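Local coordinates for protein cysteine desulfurase (Elizabethkingia anophelis NUHP1, PDB 5VPR) that probably catalyses the pyridoxal 5'-phosphate-dependent removal of sulfur from L-cysteine, leaving L-alanine and passing the sulfur to a carrier, at residues 50-53 / 54-58; 166-169 / 170-173; 82-86 / 87-91. One frame throughout, in Å; residues are numbered along the deposited sequence.

Contact 1 (50-53 / 54-58)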
loop_
_atom_site.group_PDB
_atom_site.type_symbol
_atom_site.label_atom_id
_atom_site.label_comp_id
_atom_site.label_asym_id
_atom_site.label_seq_id
_atom_site.Cartn_x
_atom_site.Cartn_y
_atom_site.Cartn_z
ATOM N N ILE A 50 0.247 19.140 -8.838
ATOM C CA ILE A 50 -0.255 18.717 -10.143
ATOM C C ILE A 50 -0.588 19.932 -10.989
ATOM O O ILE A 50 -0.128 20.067 -12.128
ATOM C CB ILE A 50 -1.486 17.810 -9.974
ATOM C CG1 ILE A 50 -1.084 16.508 -9.286
ATOM C CG2 ILE A 50 -2.149 17.525 -11.348
ATOM C CD1 ILE A 50 -2.280 15.703 -8.746
ATOM N N ASN A 51 -1.392 20.836 -10.426
ATOM C CA ASN A 51 -1.846 22.015 -11.151
ATOM C C ASN A 51 -0.688 22.942 -11.503
ATOM O O ASN A 51 -0.633 23.471 -12.617
ATOM C CB ASN A 51 -2.883 22.752 -10.304
ATOM C CG ASN A 51 -3.658 23.771 -11.101
ATOM O OD1 ASN A 51 -3.357 24.967 -11.067
ATOM N ND2 ASN A 51 -4.659 23.302 -11.836
ATOM N N ASN A 52 0.244 23.158 -10.569
ATOM C CA ASN A 52 1.380 24.033 -10.858
ATOM C C ASN A 52 2.246 23.463 -11.978
ATOM O O ASN A 52 2.777 24.216 -12.807
ATOM C CB ASN A 52 2.230 24.258 -9.605
ATOM C CG ASN A 52 1.556 25.164 -8.597
ATOM O OD1 ASN A 52 0.758 26.034 -8.957
ATOM N ND2 ASN A 52 1.874 24.966 -7.321
ATOM N N TYR A 53 2.415 22.139 -12.006
ATOM C CA TYR A 53 3.180 21.519 -13.081
ATOM C C TYR A 53 2.548 21.811 -14.440
ATOM O O TYR A 53 3.230 22.244 -15.376
ATOM C CB TYR A 53 3.300 20.001 -12.876
ATOM C CG TYR A 53 3.857 19.352 -14.126
ATOM C CD1 TYR A 53 5.215 19.453 -14.433
ATOM C CD2 TYR A 53 3.015 18.722 -15.046
ATOM C CE1 TYR A 53 5.731 18.912 -15.600
ATOM C CE2 TYR A 53 3.515 18.178 -16.206
ATOM C CZ TYR A 53 4.880 18.278 -16.477
ATOM O OH TYR A 53 5.384 17.733 -17.630
ATOM N N TYR A 54 1.237 21.579 -14.569
ATOM C CA TYR A 54 0.609 21.757 -15.875
ATOM C C TYR A 54 0.497 23.227 -16.260
ATOM O O TYR A 54 0.532 23.557 -17.454
ATOM C CB TYR A 54 -0.776 21.105 -15.906
ATOM C CG TYR A 54 -0.763 19.592 -16.006
ATOM C CD1 TYR A 54 -1.395 18.810 -15.046
ATOM C CD2 TYR A 54 -0.126 18.947 -17.064
ATOM C CE1 TYR A 54 -1.389 17.418 -15.131
ATOM C CE2 TYR A 54 -0.102 17.563 -17.148
ATOM C CZ TYR A 54 -0.735 16.811 -16.178
ATOM O OH TYR A 54 -0.746 15.446 -16.284
ATOM N N GLU A 55 0.349 24.129 -15.286
ATOM C CA GLU A 55 0.226 25.527 -15.662
ATOM C C GLU A 55 1.567 26.216 -15.885
ATOM O O GLU A 55 1.578 27.311 -16.466
ATOM C CB GLU A 55 -0.585 26.292 -14.615
ATOM C CG GLU A 55 -2.025 25.821 -14.569
ATOM C CD GLU A 55 -2.903 26.693 -13.711
ATOM O OE1 GLU A 55 -4.135 26.512 -13.742
ATOM O OE2 GLU A 55 -2.359 27.565 -13.012
ATOM N N HIS A 56 2.694 25.614 -15.478
ATOM C CA HIS A 56 3.952 26.352 -15.566
ATOM C C HIS A 56 5.113 25.600 -16.198
ATOM O O HIS A 56 6.001 26.237 -16.769
ATOM C CB HIS A 56 4.384 26.844 -14.176
ATOM C CG HIS A 56 3.438 27.836 -13.587
ATOM N ND1 HIS A 56 2.493 27.495 -12.643
ATOM C CD2 HIS A 56 3.254 29.150 -13.850
ATOM C CE1 HIS A 56 1.784 28.565 -12.331
ATOM N NE2 HIS A 56 2.225 29.581 -13.049
ATOM N N TYR A 57 5.158 24.271 -16.096
ATOM C CA TYR A 57 6.391 23.570 -16.450
ATOM C C TYR A 57 6.203 22.401 -17.411
ATOM O O TYR A 57 7.175 21.689 -17.691
ATOM C CB TYR A 57 7.095 23.063 -15.183
ATOM C CG TYR A 57 7.202 24.110 -14.111
ATOM C CD1 TYR A 57 8.065 25.198 -14.259
ATOM C CD2 TYR A 57 6.442 24.027 -12.962
ATOM C CE1 TYR A 57 8.164 26.172 -13.275
ATOM C CE2 TYR A 57 6.535 24.998 -11.969
ATOM C CZ TYR A 57 7.394 26.065 -12.132
ATOM O OH TYR A 57 7.481 27.023 -11.148
ATOM N N ASN A 58 5.000 22.177 -17.919
ATOM C CA ASN A 58 4.733 20.953 -18.664
ATOM C C ASN A 58 5.518 20.918 -19.976
ATOM O O ASN A 58 5.449 21.854 -20.782
ATOM C CB ASN A 58 3.227 20.826 -18.927
ATOM C CG ASN A 58 2.909 19.708 -19.882
ATOM O OD1 ASN A 58 2.478 19.933 -21.019
ATOM N ND2 ASN A 58 3.141 18.491 -19.438
#
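The last turns of helix 44-56 bond I50 to Y54, N51 to E55 and Y53 to Y57 through their backbones, the Y57 N to Y53 O bond being 2.9 Å long, before the chain turns away at N58. The carbonyl of N52 takes two bonds from one residue: H56 N makes only a weak bond to it, while ND1 of the same histidine reaches N52 O at 3.3 Å. That second bond arrives on a lone pair in the carbonyl plane, and the oxygen lies at the edge of the imidazole, close to its plane.

Y53 carries most of the side-chain contact. With its CG anti to the backbone N (chi1 169°), the ring runs on toward the C-terminal end of the helix, where its OH accepts a bond from N58 ND2 at 3.0 Å and has a weak bond with A59 N; ring and amide planes stand nearly perpendicular, 87° apart. The same ring turns an edge to the face of Y54 in a T-shaped pair, centroids 5.2 Å apart and planes at 66°. I50 lies alongside Y54, its CG2 3.9 Å from CE1 of that ring. Y53 also packs on I287, I291 and A72. The arrangement is the C-terminal part of a surface helix, with a histidine bonded back to a carbonyl one turn earlier and its tyrosines packed against helices 287-303 and 67-87.

Contact 2 (166-169 / 170-173)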
loop_
_atom_site.group_PDB
_atom_site.type_symbol
_atom_site.label_atom_id
_atom_site.label_comp_id
_atom_site.label_asym_id
_atom_site.label_seq_id
_atom_site.Cartn_x
_atom_site.Cartn_y
_atom_site.Cartn_z
ATOM N N TRP A 166 10.244 -25.651 2.571
ATOM C CA TRP A 166 10.152 -25.344 1.143
ATOM C C TRP A 166 11.426 -24.729 0.564
ATOM O O TRP A 166 11.733 -24.953 -0.611
ATOM C CB TRP A 166 9.000 -24.377 0.876
ATOM C CG TRP A 166 7.643 -24.944 1.082
ATOM C CD1 TRP A 166 7.328 -26.218 1.457
ATOM C CD2 TRP A 166 6.401 -24.251 0.924
ATOM N NE1 TRP A 166 5.962 -26.357 1.548
ATOM C CE2 TRP A 166 5.371 -25.166 1.216
ATOM C CE3 TRP A 166 6.060 -22.946 0.558
ATOM C CZ2 TRP A 166 4.024 -24.814 1.161
ATOM C CZ3 TRP A 166 4.719 -22.598 0.504
ATOM C CH2 TRP A 166 3.722 -23.530 0.801
ATOM N N LEU A 167 12.157 -23.932 1.337
ATOM C CA LEU A 167 13.300 -23.214 0.781
ATOM C C LEU A 167 14.412 -24.182 0.391
ATOM O O LEU A 167 14.767 -25.076 1.163
ATOM C CB LEU A 167 13.809 -22.183 1.785
ATOM C CG LEU A 167 12.859 -21.006 2.026
ATOM C CD1 LEU A 167 13.277 -20.190 3.249
ATOM C CD2 LEU A 167 12.780 -20.136 0.771
ATOM N N SER A 168 14.959 -24.010 -0.807
ATOM C CA SER A 168 16.046 -24.864 -1.277
ATOM C C SER A 168 16.794 -24.138 -2.396
ATOM O O SER A 168 16.521 -22.968 -2.700
ATOM C CB SER A 168 15.508 -26.219 -1.750
ATOM O OG SER A 168 14.757 -26.053 -2.948
ATOM N N GLU A 169 17.737 -24.852 -3.029
ATOM C CA GLU A 169 18.405 -24.320 -4.213
ATOM C C GLU A 169 17.432 -24.080 -5.357
ATOM O O GLU A 169 17.776 -23.377 -6.311
ATOM C CB GLU A 169 19.513 -25.273 -4.687
ATOM C CG GLU A 169 19.008 -26.465 -5.503
ATOM C CD GLU A 169 18.430 -27.590 -4.637
ATOM O OE1 GLU A 169 18.159 -27.359 -3.435
ATOM O OE2 GLU A 169 18.255 -28.716 -5.162
ATOM N N LYS A 170 16.234 -24.663 -5.291
ATOM C CA LYS A 170 15.223 -24.452 -6.317
ATOM C C LYS A 170 14.510 -23.111 -6.182
ATOM O O LYS A 170 13.953 -22.621 -7.172
ATOM C CB LYS A 170 14.202 -25.589 -6.273
ATOM C CG LYS A 170 14.776 -26.948 -6.648
ATOM C CD LYS A 170 15.147 -26.970 -8.122
ATOM C CE LYS A 170 15.614 -28.352 -8.560
ATOM N NZ LYS A 170 15.949 -28.376 -10.011
ATOM N N THR A 171 14.517 -22.506 -4.993
ATOM C CA THR A 171 13.739 -21.291 -4.747
ATOM C C THR A 171 14.407 -20.092 -5.405
ATOM O O THR A 171 15.502 -19.687 -5.001
ATOM C CB THR A 171 13.595 -21.019 -3.252
ATOM O OG1 THR A 171 13.311 -22.235 -2.540
ATOM C CG2 THR A 171 12.480 -19.997 -3.038
ATOM N N LYS A 172 13.735 -19.487 -6.383
ATOM C CA LYS A 172 14.317 -18.359 -7.090
ATOM C C LYS A 172 13.682 -17.023 -6.747
ATOM O O LYS A 172 14.328 -15.985 -6.935
ATOM C CB LYS A 172 14.229 -18.582 -8.603
ATOM C CG LYS A 172 15.006 -19.802 -9.076
ATOM C CD LYS A 172 16.433 -19.782 -8.525
ATOM C CE LYS A 172 17.191 -21.068 -8.824
ATOM N NZ LYS A 172 17.467 -21.222 -10.273
ATOM N N LEU A 173 12.446 -17.016 -6.254
ATOM C CA LEU A 173 11.786 -15.770 -5.915
ATOM C C LEU A 173 10.751 -16.030 -4.835
ATOM O O LEU A 173 10.002 -17.009 -4.895
ATOM C CB LEU A 173 11.129 -15.119 -7.136
ATOM C CG LEU A 173 10.626 -13.710 -6.799
ATOM C CD1 LEU A 173 11.156 -12.668 -7.743
ATOM C CD2 LEU A 173 9.112 -13.676 -6.767
HETATM O O HOH W 1 10.926 -23.319 -2.577
HETATM O O HOH W 2 17.705 -20.664 -3.905
#
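T171 OG1 is gripped from two directions: S168 N donates to it at 3.0 Å, and the hydroxyl itself donates to a water 2.6 Å away. That water in turn donates a hydrogen bond to W166 O, linking the end of helix 163-166 to the start of the strand. The hydroxyl stands beside its own backbone N (chi1 -43°), which leaves CG2 to meet the methyl CD2 of L167 at 3.8 Å, an apolar touch next to the polar one.

In return, T171 N bonds to S168 O at 3.1 Å, with the donor well above the carbonyl plane and not on a lone pair. S168 OG, tucked between its backbone N and carbonyl carbon (chi1 69°), accepts K170 N at 3.1 Å. A second water donates to both S168 O and T171 O, bridging the two ends of the turn. The side chains of E169 and K170 run side by side in the same direction, whereas the amine of K172 is held elsewhere, in a salt bridge with D120. S168 to T171 form a type I beta turn whose first residue, S168, also forms an ST turn through OG to K170 N, leading from helix 163-166 into strand 171-177 of the seven-stranded mixed sheet.

Contact 3 (82-86 / 87-91)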
loop_
_atom_site.group_PDB
_atom_site.type_symbol
_atom_site.label_atom_id
_atom_site.label_comp_id
_atom_site.label_asym_id
_atom_site.label_seq_id
_atom_site.Cartn_x
_atom_site.Cartn_y
_atom_site.Cartn_z
ATOM N N LYS A 82 13.312 12.484 -3.630
ATOM C CA LYS A 82 12.446 12.503 -2.454
ATOM C C LYS A 82 11.999 11.091 -2.089
ATOM O O LYS A 82 12.050 10.696 -0.919
ATOM C CB LYS A 82 11.234 13.402 -2.696
ATOM C CG LYS A 82 11.540 14.891 -2.880
ATOM C CD LYS A 82 10.230 15.617 -3.213
ATOM C CE LYS A 82 10.389 17.102 -3.516
ATOM N NZ LYS A 82 9.022 17.686 -3.787
ATOM N N VAL A 83 11.557 10.316 -3.084
ATOM C CA VAL A 83 11.135 8.942 -2.823
ATOM C C VAL A 83 12.316 8.104 -2.341
ATOM O O VAL A 83 12.181 7.297 -1.413
ATOM C CB VAL A 83 10.486 8.327 -4.078
ATOM C CG1 VAL A 83 10.124 6.872 -3.826
ATOM C CG2 VAL A 83 9.239 9.121 -4.485
ATOM N N GLN A 84 13.488 8.280 -2.969
ATOM C CA GLN A 84 14.701 7.587 -2.527
ATOM C C GLN A 84 14.949 7.783 -1.033
ATOM O O GLN A 84 15.121 6.814 -0.284
ATOM C CB GLN A 84 15.915 8.082 -3.329
ATOM C CG GLN A 84 17.211 7.345 -2.956
ATOM C CD GLN A 84 18.469 8.158 -3.177
ATOM O OE1 GLN A 84 18.456 9.197 -3.844
ATOM N NE2 GLN A 84 19.572 7.690 -2.603
ATOM N N ARG A 85 14.967 9.042 -0.584
ATOM C CA ARG A 85 15.175 9.320 0.838
ATOM C C ARG A 85 14.031 8.781 1.691
ATOM O O ARG A 85 14.255 8.330 2.820
ATOM C CB ARG A 85 15.347 10.826 1.055
ATOM C CG ARG A 85 16.687 11.372 0.553
ATOM C CD ARG A 85 16.901 12.831 0.954
ATOM N NE ARG A 85 15.976 13.710 0.254
ATOM C CZ ARG A 85 16.204 14.226 -0.951
ATOM N NH1 ARG A 85 17.341 13.959 -1.585
ATOM N NH2 ARG A 85 15.295 15.014 -1.520
ATOM N N PHE A 86 12.813 8.800 1.153
ATOM C CA PHE A 86 11.634 8.328 1.871
ATOM C C PHE A 86 11.745 6.849 2.241
ATOM O O PHE A 86 11.379 6.457 3.355
ATOM C CB PHE A 86 10.395 8.599 1.007
ATOM C CG PHE A 86 9.089 8.254 1.661
ATOM C CD1 PHE A 86 8.607 9.005 2.723
ATOM C CD2 PHE A 86 8.317 7.203 1.182
ATOM C CE1 PHE A 86 7.373 8.707 3.306
ATOM C CE2 PHE A 86 7.083 6.892 1.766
ATOM C CZ PHE A 86 6.616 7.642 2.825
ATOM N N ILE A 87 12.260 6.012 1.335
ATOM C CA ILE A 87 12.428 4.585 1.614
ATOM C C ILE A 87 13.875 4.231 1.971
ATOM O O ILE A 87 14.194 3.049 2.149
ATOM C CB ILE A 87 11.936 3.715 0.445
ATOM C CG1 ILE A 87 12.843 3.894 -0.785
ATOM C CG2 ILE A 87 10.452 4.013 0.131
ATOM C CD1 ILE A 87 12.434 3.004 -1.984
ATOM N N ASN A 88 14.748 5.235 2.107
ATOM C CA ASN A 88 16.172 5.046 2.381
ATOM C C ASN A 88 16.833 4.096 1.383
ATOM O O ASN A 88 17.651 3.250 1.748
ATOM C CB ASN A 88 16.430 4.571 3.818
ATOM C CG ASN A 88 17.864 4.851 4.257
ATOM O OD1 ASN A 88 18.461 5.830 3.808
ATOM N ND2 ASN A 88 18.431 3.984 5.110
ATOM N N ALA A 89 16.486 4.243 0.105
ATOM C CA ALA A 89 17.266 3.604 -0.945
ATOM C C ALA A 89 18.653 4.240 -1.018
ATOM O O ALA A 89 18.813 5.453 -0.850
ATOM C CB ALA A 89 16.557 3.720 -2.306
ATOM N N LYS A 90 19.670 3.409 -1.264
ATOM C CA LYS A 90 21.027 3.933 -1.321
ATOM C C LYS A 90 21.249 4.802 -2.554
ATOM O O LYS A 90 22.010 5.775 -2.492
ATOM C CB LYS A 90 22.037 2.784 -1.281
ATOM C CG LYS A 90 23.482 3.230 -1.274
ATOM C CD LYS A 90 24.415 2.061 -0.966
ATOM C CE LYS A 90 25.869 2.491 -0.975
ATOM N NZ LYS A 90 26.754 1.346 -0.627
ATOM N N HIS A 91 20.598 4.493 -3.675
ATOM C CA HIS A 91 20.828 5.255 -4.895
ATOM C C HIS A 91 19.512 5.737 -5.480
ATOM O O HIS A 91 18.504 5.027 -5.431
ATOM C CB HIS A 91 21.567 4.434 -5.938
ATOM C CG HIS A 91 22.902 3.943 -5.476
ATOM N ND1 HIS A 91 23.990 4.776 -5.322
ATOM C CD2 HIS A 91 23.318 2.706 -5.119
ATOM C CE1 HIS A 91 25.025 4.067 -4.907
ATOM N NE2 HIS A 91 24.646 2.810 -4.779
HETATM O O HOH W 3 16.734 8.202 3.772
#
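CG of Q84 lies opposite its backbone N (chi1 -177°) and the chain beyond it is extended, which carries the amide straight out from the flank of the helix, where the chain from A89 onward comes back beside it. There NE2 donates to A89 O at 2.9 Å along a fairly straight path (158°). The acceptor lies in the plane of the Q84 amide, although the donor sits above the plane of the A89 carbonyl instead of on a lone pair. On the way, CG of Q84 rests on the methyl CB of A89 at 3.7 Å. Since A89 N also bonds to Q84 O at 2.9 Å, backbone and side chain of the glutamine hold the two polar backbone atoms of one residue.

I87 N continues the helical pattern to V83 O at 3.0 Å. The CG1 branch of I87 turns back toward the preceding turn, 3.5 Å from V83 O, while its CG2 meets CD2 of the F86 ring at 4.0 Å, the two side chains crossing at about a right angle. A water donates to both R85 O and N88 OD1, and N88 ND2 is held by D218. Beyond the segments, V83 and A89 pack on V95 of strand 95-98, and I87 on Y244. With N88 at positive phi, A89 N bonded to Q84 O and a weak bond from N88 N to R85 O, helix 67-87 ends in a Schellman motif.

Overall arrangement
Contacts 1 and 3 both finish a helix, and those helices, 44-56 and 67-87, follow each other in the chain; their centres lie 25 Å apart. Contact 1 is a surface feature, relying on tyrosine rings and a histidine at the helix end, whereas contact 3, about 17 Å from the centre of the chain, is partly buried and pairs a glutamine amide and a positive-phi asparagine with backbone and polar partners, beside the buried V83, F86, I87 and A89. Contact 2, again at the surface but on the opposite side of the chain's centre from contact 1, leads from a helix into a strand, using hydroxyls and two bridging waters. None of the three touches another.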